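PDB 1Q6H: FKBP-type peptidyl-prolyl cis-trans isomerase FkpA, which catalyses the cis-trans isomerisation of peptide bonds that precede proline and so speeds protein folding, and also acts as a folding chaperone in the periplasm. Local coordinates for residues 155-159 against 160-164; 92-95 against 96-100; 81-84 against 85-89; 32-35 against 36-40. All blocks are in the same frame, centred on the assembly; numbering follows the deposited sequence.

In the fold
From the N terminus, contact 4 (32-35 against 36-40) comes first, on helix 19-43. Contact 3 (81-84 against 85-89) and contact 2 (92-95 against 96-100) follow on the long helix 70-112, their centres about 16 Å apart. Contact 1 (155-159 against 160-164) lies last, at the end of strand 155-158. Each joins directly consecutive segments, so none encloses a longer loop, and the four run in series without nesting or crossing. Contacts 4 and 3 face the second subunit in the N-terminal region; contact 2 meets loops that carry Pro-196 and Pro-210; contact 1 belongs to the FKBP domain, its centre about 35 Å from that of contact 3.

Contact 1 (155-159 against 160-164); sequences EFDNS and YTRGE
Asp-157 and Arg-162 meet across the turn that ends strand 155-158. Arg-162 NH1 reaches Asp-157 OD1 at 2.7 Å in a nearly straight salt bridge, using the syn lone pair of the carboxylate while OD1 stays close to the guanidinium plane. A bend at chi3 (-63°) folds the arginine back over Ser-159, so that one face of the guanidinium lies against the serine CA. Tyr-146 OH, on strand 141-150, bonds both Asp-157 OD2 and Arg-162 NH2; Ser-159 OG binds the backbone N of Tyr-146.

This inner side is the tight one. Asn-158 O takes two donors from one residue, Thr-161 OG1 at 2.6 Å, almost in line with the carbonyl, and Thr-161 N at 3.2 Å, well above its plane. Arg-162 N closes the next turn on Ser-159 O at 2.7 Å.

The outer side is looser. Asn-158 OD1 sits at the edge of the exposed Tyr-160 ring, 3.2 Å from CD2, with amide and ring planes almost perpendicular; its bond from Tyr-160 N is weak, as are those from Asn-158 ND2 to the Glu-155 carboxylate. Upstream, Phe-156 and Asp-157 form a classic beta bulge opposite Gly-148 in the FKBP sheet; as in other FKBPs, Tyr-146, Phe-156 and Asp-157 probably line the proline-binding pocket. The charge pair and the shared hydroxyl of Tyr-146 probably limit rotation of guanidinium and carboxylate.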
loop_
_atom_site.group_PDB
_atom_site.type_symbol
_atom_site.label_atom_id
_atom_site.label_comp_id
_atom_site.label_asym_id
_atom_site.label_seq_id
_atom_site.Cartn_x
_atom_site.Cartn_y
_atom_site.Cartn_z
ATOM N N GLU A 155 -12.852 29.329 0.016
ATOM C CA GLU A 155 -14.132 28.724 0.317
ATOM C C GLU A 155 -13.953 27.238 0.610
ATOM O O GLU A 155 -13.421 26.510 -0.207
ATOM C CB GLU A 155 -15.043 28.950 -0.878
ATOM C CG GLU A 155 -16.469 28.485 -0.730
ATOM C CD GLU A 155 -17.303 28.897 -1.923
ATOM O OE1 GLU A 155 -17.659 30.086 -2.033
ATOM O OE2 GLU A 155 -17.575 28.038 -2.765
ATOM N N PHE A 156 -14.367 26.776 1.785
ATOM C CA PHE A 156 -14.233 25.359 2.098
ATOM C C PHE A 156 -15.569 24.602 2.087
ATOM O O PHE A 156 -15.585 23.370 1.994
ATOM C CB PHE A 156 -13.486 25.151 3.409
ATOM C CG PHE A 156 -14.183 25.728 4.626
ATOM C CD1 PHE A 156 -15.183 25.023 5.268
ATOM C CD2 PHE A 156 -13.820 26.954 5.129
ATOM C CE1 PHE A 156 -15.807 25.536 6.368
ATOM C CE2 PHE A 156 -14.450 27.471 6.237
ATOM C CZ PHE A 156 -15.431 26.766 6.862
ATOM N N ASP A 157 -16.683 25.328 2.159
ATOM C CA ASP A 157 -18.007 24.696 2.128
ATOM C C ASP A 157 -19.023 25.750 1.704
ATOM O O ASP A 157 -18.899 26.921 2.088
ATOM C CB ASP A 157 -18.323 24.094 3.498
ATOM C CG ASP A 157 -19.571 23.205 3.508
ATOM O OD1 ASP A 157 -20.159 22.878 2.459
ATOM O OD2 ASP A 157 -19.987 22.816 4.716
ATOM N N ASN A 158 -20.013 25.353 0.903
ATOM C CA ASN A 158 -20.995 26.293 0.330
ATOM C C ASN A 158 -22.273 25.539 -0.011
ATOM O O ASN A 158 -22.377 24.913 -1.066
ATOM C CB ASN A 158 -20.409 26.942 -0.927
ATOM C CG ASN A 158 -21.319 28.000 -1.550
ATOM O OD1 ASN A 158 -22.531 28.013 -1.349
ATOM N ND2 ASN A 158 -20.710 28.886 -2.361
ATOM N N SER A 159 -23.252 25.600 0.885
ATOM C CA SER A 159 -24.491 24.836 0.706
ATOM C C SER A 159 -25.256 25.151 -0.575
ATOM O O SER A 159 -25.917 24.274 -1.154
ATOM C CB SER A 159 -25.402 25.079 1.906
ATOM O OG SER A 159 -25.897 26.417 1.906
ATOM N N TYR A 160 -25.181 26.409 -1.005
ATOM C CA TYR A 160 -25.940 26.903 -2.141
ATOM C C TYR A 160 -25.598 26.066 -3.342
ATOM O O TYR A 160 -26.455 25.724 -4.171
ATOM C CB TYR A 160 -25.598 28.387 -2.425
ATOM C CG TYR A 160 -25.950 29.368 -1.307
ATOM C CD1 TYR A 160 -27.220 29.912 -1.224
ATOM C CD2 TYR A 160 -25.011 29.747 -0.338
ATOM C CE1 TYR A 160 -27.563 30.793 -0.217
ATOM C CE2 TYR A 160 -25.342 30.626 0.683
ATOM C CZ TYR A 160 -26.624 31.151 0.729
ATOM O OH TYR A 160 -27.014 32.033 1.715
ATOM N N THR A 161 -24.332 25.696 -3.426
ATOM C CA THR A 161 -23.892 24.921 -4.563
ATOM C C THR A 161 -24.494 23.537 -4.553
ATOM O O THR A 161 -24.477 22.864 -5.591
ATOM C CB THR A 161 -22.381 24.777 -4.588
ATOM O OG1 THR A 161 -21.966 24.003 -3.467
ATOM C CG2 THR A 161 -21.680 26.126 -4.456
ATOM N N ARG A 162 -25.011 23.091 -3.414
ATOM C CA ARG A 162 -25.595 21.746 -3.366
ATOM C C ARG A 162 -27.063 21.811 -3.764
ATOM O O ARG A 162 -27.732 20.787 -3.942
ATOM C CB ARG A 162 -25.402 21.110 -1.993
ATOM C CG ARG A 162 -23.993 20.651 -1.719
ATOM C CD ARG A 162 -23.840 19.901 -0.402
ATOM N NE ARG A 162 -24.163 20.738 0.750
ATOM C CZ ARG A 162 -23.284 21.358 1.516
ATOM N NH1 ARG A 162 -21.979 21.243 1.294
ATOM N NH2 ARG A 162 -23.717 22.106 2.522
ATOM N N GLY A 163 -27.555 23.030 -3.945
ATOM C CA GLY A 163 -28.918 23.238 -4.389
ATOM C C GLY A 163 -29.955 23.082 -3.298
ATOM O O GLY A 163 -31.156 23.167 -3.561
ATOM N N GLU A 164 -29.499 22.828 -2.080
ATOM C CA GLU A 164 -30.407 22.702 -0.954
ATOM C C GLU A 164 -29.753 23.183 0.305
ATOM O O GLU A 164 -28.550 23.107 0.467
ATOM C CB GLU A 164 -30.822 21.231 -0.753
ATOM C CG GLU A 164 -29.674 20.317 -0.339
ATOM C CD GLU A 164 -30.049 18.838 -0.328
ATOM O OE1 GLU A 164 -31.054 18.470 -0.954
ATOM O OE2 GLU A 164 -29.322 18.039 0.299
#

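Contact 2 (92-95 against 96-100); sequences MEKD and AADNE
Ala-96 N to Met-92 O, at 2.7 Å, starts a run of i to i+4 backbone bonds that carries the helix through the junction between 92-95 and 96-100. Asp-98 N reaches Lys-94 O at 2.9 Å, nearly straight at 170°, and Asn-99 N bonds Asp-95 O at 2.9 Å.

The side-chain bond follows the same spacing. Lys-94 and Asp-98, one helical turn apart, form a salt bridge in which NZ meets OD2 at 2.6 Å on the syn lone pair of the carboxylate. The lysine leaves the helix with CG opposite its backbone N (chi1 179°), runs extended as far as CE, and turns only at chi4 (37°), which turns NZ in to the acid. Its methylenes pass alongside the same oxygen, CG standing 3.5 Å from Asp-98 OD2. A lysine in place of Asp-98 would probably leave Lys-94 NZ without its anionic mate and set two positive charges against each other.

This is an i to i+4 Lys-Asp pair on the long helix 70-112, and the helix also bears on the FKBP domain here. Asn-99 ND2 binds Pro-210 O, Ala-96 O accepts Asn-211 ND2, and Glu-93 OE1 forms a salt bridge with Lys-202. Asp-95 OD1 stays 5.0 Å from Asp-98 OD2, a like charge not in contact. The carboxylate of Asp-95 turns back along the helix instead, to a salt bridge between its OD2 and Lys-91.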
loop_
_atom_site.group_PDB
_atom_site.type_symbol
_atom_site.label_atom_id
_atom_site.label_comp_id
_atom_site.label_asym_id
_atom_site.label_seq_id
_atom_site.Cartn_x
_atom_site.Cartn_y
_atom_site.Cartn_z
HETATM N N MSE A 92 2.985 20.525 10.774
HETATM C CA MSE A 92 1.698 20.669 11.424
HETATM C C MSE A 92 1.789 21.678 12.540
HETATM O O MSE A 92 0.977 22.618 12.595
HETATM C CB MSE A 92 1.231 19.331 11.969
HETATM C CG MSE A 92 0.844 18.427 10.861
HETATM SE SE MSE A 92 -1.058 18.183 10.860
HETATM C CE MSE A 92 -1.021 16.541 11.784
ATOM N N GLU A 93 2.795 21.511 13.398
ATOM C CA GLU A 93 2.942 22.384 14.563
ATOM C C GLU A 93 3.128 23.832 14.156
ATOM O O GLU A 93 2.582 24.738 14.786
ATOM C CB GLU A 93 4.128 21.970 15.458
ATOM C CG GLU A 93 3.891 20.722 16.278
ATOM C CD GLU A 93 2.926 20.911 17.442
ATOM O OE1 GLU A 93 2.710 22.060 17.897
ATOM O OE2 GLU A 93 2.397 19.885 17.935
ATOM N N LYS A 94 3.920 24.033 13.117
ATOM C CA LYS A 94 4.225 25.367 12.656
ATOM C C LYS A 94 2.954 25.980 12.073
ATOM O O LYS A 94 2.648 27.131 12.371
ATOM C CB LYS A 94 5.340 25.378 11.611
ATOM C CG LYS A 94 5.634 26.794 11.128
ATOM C CD LYS A 94 6.763 26.886 10.117
ATOM C CE LYS A 94 6.766 28.242 9.419
ATOM N NZ LYS A 94 6.380 29.361 10.336
ATOM N N ASP A 95 2.230 25.209 11.271
ATOM C CA ASP A 95 1.004 25.711 10.663
ATOM C C ASP A 95 0.013 26.002 11.794
ATOM O O ASP A 95 -0.660 27.018 11.793
ATOM C CB ASP A 95 0.414 24.714 9.677
ATOM C CG ASP A 95 1.245 24.564 8.393
ATOM O OD1 ASP A 95 2.172 25.377 8.144
ATOM O OD2 ASP A 95 1.030 23.623 7.583
ATOM N N ALA A 96 -0.050 25.122 12.789
ATOM C CA ALA A 96 -0.965 25.355 13.884
ATOM C C ALA A 96 -0.693 26.709 14.575
ATOM O O ALA A 96 -1.629 27.464 14.866
ATOM C CB ALA A 96 -0.922 24.228 14.876
ATOM N N ALA A 97 0.579 27.013 14.827
ATOM C CA ALA A 97 0.951 28.250 15.499
ATOM C C ALA A 97 0.690 29.476 14.620
ATOM O O ALA A 97 0.130 30.473 15.069
ATOM C CB ALA A 97 2.433 28.196 15.963
ATOM N N ASP A 98 1.096 29.390 13.366
ATOM C CA ASP A 98 0.915 30.482 12.425
ATOM C C ASP A 98 -0.577 30.803 12.244
ATOM O O ASP A 98 -0.982 31.963 12.288
ATOM C CB ASP A 98 1.549 30.130 11.069
ATOM C CG ASP A 98 3.070 30.088 11.119
ATOM O OD1 ASP A 98 3.638 30.536 12.132
ATOM O OD2 ASP A 98 3.789 29.626 10.194
ATOM N N ASN A 99 -1.393 29.770 12.084
ATOM C CA ASN A 99 -2.810 29.976 11.859
ATOM C C ASN A 99 -3.474 30.544 13.098
ATOM O O ASN A 99 -4.342 31.421 12.976
ATOM C CB ASN A 99 -3.494 28.689 11.378
ATOM C CG ASN A 99 -3.101 28.320 9.937
ATOM O OD1 ASN A 99 -2.630 29.155 9.177
ATOM N ND2 ASN A 99 -3.277 27.063 9.577
ATOM N N GLU A 100 -3.072 30.068 14.285
ATOM C CA GLU A 100 -3.608 30.619 15.518
ATOM C C GLU A 100 -3.297 32.122 15.570
ATOM O O GLU A 100 -4.133 32.905 15.967
ATOM C CB GLU A 100 -3.021 29.908 16.742
ATOM C CG GLU A 100 -3.601 30.309 18.108
ATOM C CD GLU A 100 -4.856 29.527 18.498
ATOM O OE1 GLU A 100 -5.258 28.593 17.757
ATOM O OE2 GLU A 100 -5.452 29.850 19.552
#

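Contact 3 (81-84 against 85-89); sequences EARV and KSSAQ
Lys-85 N bonds to Glu-81 O at 3.0 Å, the first of four i to i+4 backbone bonds that span 81-84 and 85-89. Ser-86 N to Ala-82 O, Ser-87 N to Arg-83 O at 2.8 Å and Ala-88 N to Val-84 O complete the set.

Among polar side chains, Ser-87 folds its hydroxyl back on the preceding turn: with OG opposite its own carbonyl carbon (chi1 -63°), that oxygen lies 3.0 Å from Arg-83 O, which already takes the Ser-87 N-H. The extended Arg-83 runs outward from the helix, and its NH1 forms salt bridges with Asp-19 and Asp-20 of the second subunit. This part of helix 70-112 thus takes part in the dimer of the N-terminal region.

Within the two segments, charge pairing is looser. Lys-85 lays its methylenes beside the carbonyl of Glu-81, CG at 3.5 Å from Glu-81 O, while the opposite charges of Lys-85 NZ and Glu-81 OE1 stay 5.0 Å apart, too far to touch.

The apolar contacts lead outward: Val-84 packs on Leu-45 and Ile-47 of the loop after helix 19-43, and Ile-47 also meets Arg-83 and Ser-87.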
loop_
_atom_site.group_PDB
_atom_site.type_symbol
_atom_site.label_atom_id
_atom_site.label_comp_id
_atom_site.label_asym_id
_atom_site.label_seq_id
_atom_site.Cartn_x
_atom_site.Cartn_y
_atom_site.Cartn_z
ATOM N N GLU A 81 11.918 7.189 6.356
ATOM C CA GLU A 81 10.490 7.247 6.666
ATOM C C GLU A 81 10.221 7.975 7.997
ATOM O O GLU A 81 9.293 8.762 8.101
ATOM C CB GLU A 81 9.867 5.860 6.682
ATOM C CG GLU A 81 9.819 5.187 5.320
ATOM C CD GLU A 81 9.599 3.683 5.426
ATOM O OE1 GLU A 81 8.792 3.267 6.304
ATOM O OE2 GLU A 81 10.219 2.920 4.628
ATOM N N ALA A 82 11.056 7.740 8.996
ATOM C CA ALA A 82 10.913 8.397 10.298
ATOM C C ALA A 82 11.210 9.894 10.181
ATOM O O ALA A 82 10.566 10.729 10.825
ATOM C CB ALA A 82 11.834 7.742 11.298
ATOM N N ARG A 83 12.170 10.253 9.341
ATOM C CA ARG A 83 12.458 11.664 9.125
ATOM C C ARG A 83 11.237 12.334 8.529
ATOM O O ARG A 83 10.805 13.443 8.951
ATOM C CB ARG A 83 13.622 11.826 8.169
ATOM C CG ARG A 83 13.918 13.240 7.767
ATOM C CD ARG A 83 15.107 13.344 6.836
ATOM N NE ARG A 83 15.303 14.698 6.376
ATOM C CZ ARG A 83 16.067 15.046 5.352
ATOM N NH1 ARG A 83 16.712 14.132 4.650
ATOM N NH2 ARG A 83 16.167 16.318 5.008
ATOM N N VAL A 84 10.657 11.652 7.550
ATOM C CA VAL A 84 9.507 12.194 6.860
ATOM C C VAL A 84 8.355 12.447 7.834
ATOM O O VAL A 84 7.757 13.522 7.830
ATOM C CB VAL A 84 9.040 11.302 5.707
ATOM C CG1 VAL A 84 7.672 11.763 5.216
ATOM C CG2 VAL A 84 10.031 11.354 4.572
ATOM N N LYS A 85 8.052 11.473 8.669
ATOM C CA LYS A 85 6.965 11.619 9.614
ATOM C C LYS A 85 7.263 12.680 10.656
ATOM O O LYS A 85 6.356 13.328 11.174
ATOM C CB LYS A 85 6.736 10.307 10.330
ATOM C CG LYS A 85 6.061 9.239 9.482
ATOM C CD LYS A 85 5.928 7.950 10.233
ATOM C CE LYS A 85 5.188 6.917 9.415
ATOM N NZ LYS A 85 5.786 5.575 9.604
ATOM N N SER A 86 8.536 12.814 10.998
ATOM C CA SER A 86 8.951 13.807 11.982
ATOM C C SER A 86 8.752 15.176 11.369
ATOM O O SER A 86 8.260 16.111 12.008
ATOM C CB SER A 86 10.424 13.590 12.375
ATOM O OG SER A 86 10.887 14.634 13.225
ATOM N N SER A 87 9.136 15.303 10.115
ATOM C CA SER A 87 8.970 16.561 9.415
ATOM C C SER A 87 7.488 16.915 9.201
ATOM O O SER A 87 7.112 18.089 9.244
ATOM C CB SER A 87 9.723 16.524 8.080
ATOM O OG SER A 87 11.116 16.386 8.281
ATOM N N ALA A 88 6.655 15.909 8.976
ATOM C CA ALA A 88 5.250 16.138 8.797
ATOM C C ALA A 88 4.711 16.750 10.080
ATOM O O ALA A 88 3.951 17.725 10.034
ATOM C CB ALA A 88 4.538 14.859 8.498
ATOM N N GLN A 89 5.117 16.190 11.214
ATOM C CA GLN A 89 4.605 16.681 12.500
ATOM C C GLN A 89 5.112 18.096 12.743
ATOM O O GLN A 89 4.370 18.950 13.198
ATOM C CB GLN A 89 4.958 15.746 13.649
ATOM C CG GLN A 89 4.455 16.212 15.028
ATOM C CD GLN A 89 2.963 16.508 15.061
ATOM O OE1 GLN A 89 2.183 15.903 14.315
ATOM N NE2 GLN A 89 2.554 17.433 15.940
#

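Contact 4 (32-35 against 36-40); sequences GRYM and ENSLK
Ser-38 OG stands over the centre of the Tyr-34 ring, 4.0 Å from CZ, one helical turn further along helix 19-43. The tyrosine swings to this side because its CG lies opposite the backbone N (chi1 166°). The hydroxyl also donates to Tyr-34 O at 2.9 Å, and Ser-38 N reaches the same oxygen at 3.0 Å; the two donors approach from opposite faces of the carbonyl plane. An alanine at Ser-38 is likely to leave Tyr-34 O with the backbone N-H as its one donor from this residue, and the ring face without its polar neighbour.

Arg-33 and Asn-37 run obliquely past each other. Asn-37 OD1 comes to the edge of the guanidinium, 3.5 Å from NH1, with amide and guanidinium planes 65° apart. Bends at chi2 and chi3 lead the arginine outward, where NH2 forms a salt bridge with Asp-70 of the second subunit.

On the buried side, Met-35 (selenomethionine, one of two conformers) and Leu-39 follow one another along the helix, SE 4.3 Å from CD1. Leu-54 of helix 51-62 and Phe-62 of the second subunit pack on both.

The helix is thus amphipathic here: the serine hydroxyl donates to a carbonyl of its own helix, the arginine's charge is probably offset by an acid of the partner subunit, and an apolar strip joins helix 51-62 of the same chain to the second subunit.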
loop_
_atom_site.group_PDB
_atom_site.type_symbol
_atom_site.label_atom_id
_atom_site.label_comp_id
_atom_site.label_asym_id
_atom_site.label_seq_id
_atom_site.Cartn_x
_atom_site.Cartn_y
_atom_site.Cartn_z
ATOM N N GLY A 32 9.102 7.501 -13.267
ATOM C CA GLY A 32 9.800 8.729 -12.970
ATOM C C GLY A 32 8.844 9.787 -12.447
ATOM O O GLY A 32 9.199 10.572 -11.565
ATOM N N ARG A 33 7.626 9.797 -12.980
ATOM C CA ARG A 33 6.644 10.779 -12.573
ATOM C C ARG A 33 6.210 10.505 -11.151
ATOM O O ARG A 33 6.012 11.416 -10.367
ATOM C CB ARG A 33 5.438 10.746 -13.507
ATOM C CG ARG A 33 4.308 11.641 -13.053
ATOM C CD ARG A 33 4.367 13.084 -13.557
ATOM N NE ARG A 33 3.318 13.324 -14.543
ATOM C CZ ARG A 33 2.016 13.388 -14.258
ATOM N NH1 ARG A 33 1.574 13.256 -13.005
ATOM N NH2 ARG A 33 1.148 13.583 -15.232
ATOM N N TYR A 34 6.026 9.225 -10.848
ATOM C CA TYR A 34 5.683 8.787 -9.515
ATOM C C TYR A 34 6.733 9.280 -8.521
ATOM O O TYR A 34 6.414 9.750 -7.436
ATOM C CB TYR A 34 5.648 7.256 -9.481
ATOM C CG TYR A 34 5.641 6.694 -8.081
ATOM C CD1 TYR A 34 4.482 6.731 -7.314
ATOM C CD2 TYR A 34 6.795 6.153 -7.512
ATOM C CE1 TYR A 34 4.454 6.231 -6.038
ATOM C CE2 TYR A 34 6.779 5.645 -6.217
ATOM C CZ TYR A 34 5.598 5.691 -5.491
ATOM O OH TYR A 34 5.534 5.192 -4.212
HETATM N N MSE A 35 7.993 9.128 -8.899
HETATM C CA MSE A 35 9.115 9.544 -8.069
HETATM C C MSE A 35 9.097 11.068 -7.917
HETATM O O MSE A 35 9.202 11.598 -6.804
HETATM C CB MSE A 35 10.434 9.117 -8.733
HETATM C CG MSE A 35 11.631 8.887 -7.793
HETATM SE SE MSE A 35 11.143 8.310 -6.019
HETATM C CE MSE A 35 10.437 6.558 -6.557
ATOM N N GLU A 36 8.945 11.774 -9.031
ATOM C CA GLU A 36 8.912 13.230 -8.987
ATOM C C GLU A 36 7.796 13.692 -8.042
ATOM O O GLU A 36 8.019 14.552 -7.184
ATOM C CB GLU A 36 8.743 13.828 -10.381
ATOM C CG GLU A 36 8.791 15.347 -10.403
ATOM C CD GLU A 36 8.329 15.962 -11.726
ATOM O OE1 GLU A 36 7.196 15.649 -12.204
ATOM O OE2 GLU A 36 9.091 16.809 -12.270
ATOM N N ASN A 37 6.610 13.118 -8.193
ATOM C CA ASN A 37 5.496 13.479 -7.335
ATOM C C ASN A 37 5.804 13.231 -5.845
ATOM O O ASN A 37 5.423 14.043 -4.995
ATOM C CB ASN A 37 4.182 12.777 -7.769
ATOM C CG ASN A 37 3.640 13.287 -9.112
ATOM O OD1 ASN A 37 2.850 12.597 -9.789
ATOM N ND2 ASN A 37 4.061 14.486 -9.508
ATOM N N SER A 38 6.474 12.120 -5.527
ATOM C CA SER A 38 6.888 11.818 -4.151
ATOM C C SER A 38 7.808 12.886 -3.578
ATOM O O SER A 38 7.635 13.324 -2.444
ATOM C CB SER A 38 7.625 10.482 -4.084
ATOM O OG SER A 38 6.812 9.443 -4.591
ATOM N N LEU A 39 8.815 13.272 -4.348
ATOM C CA LEU A 39 9.695 14.361 -3.923
ATOM C C LEU A 39 8.923 15.687 -3.754
ATOM O O LEU A 39 9.232 16.480 -2.857
ATOM C CB LEU A 39 10.875 14.519 -4.878
ATOM C CG LEU A 39 12.131 13.729 -4.444
ATOM C CD1 LEU A 39 11.892 12.221 -4.299
ATOM C CD2 LEU A 39 13.306 13.970 -5.372
ATOM N N LYS A 40 7.928 15.923 -4.604
ATOM C CA LYS A 40 7.123 17.114 -4.456
ATOM C C LYS A 40 6.462 17.135 -3.079
ATOM O O LYS A 40 6.459 18.168 -2.390
ATOM C CB LYS A 40 6.084 17.240 -5.575
ATOM C CG LYS A 40 6.682 17.640 -6.914
ATOM C CD LYS A 40 5.658 18.298 -7.857
ATOM C CE LYS A 40 6.260 18.578 -9.245
ATOM N NZ LYS A 40 7.763 18.683 -9.211
#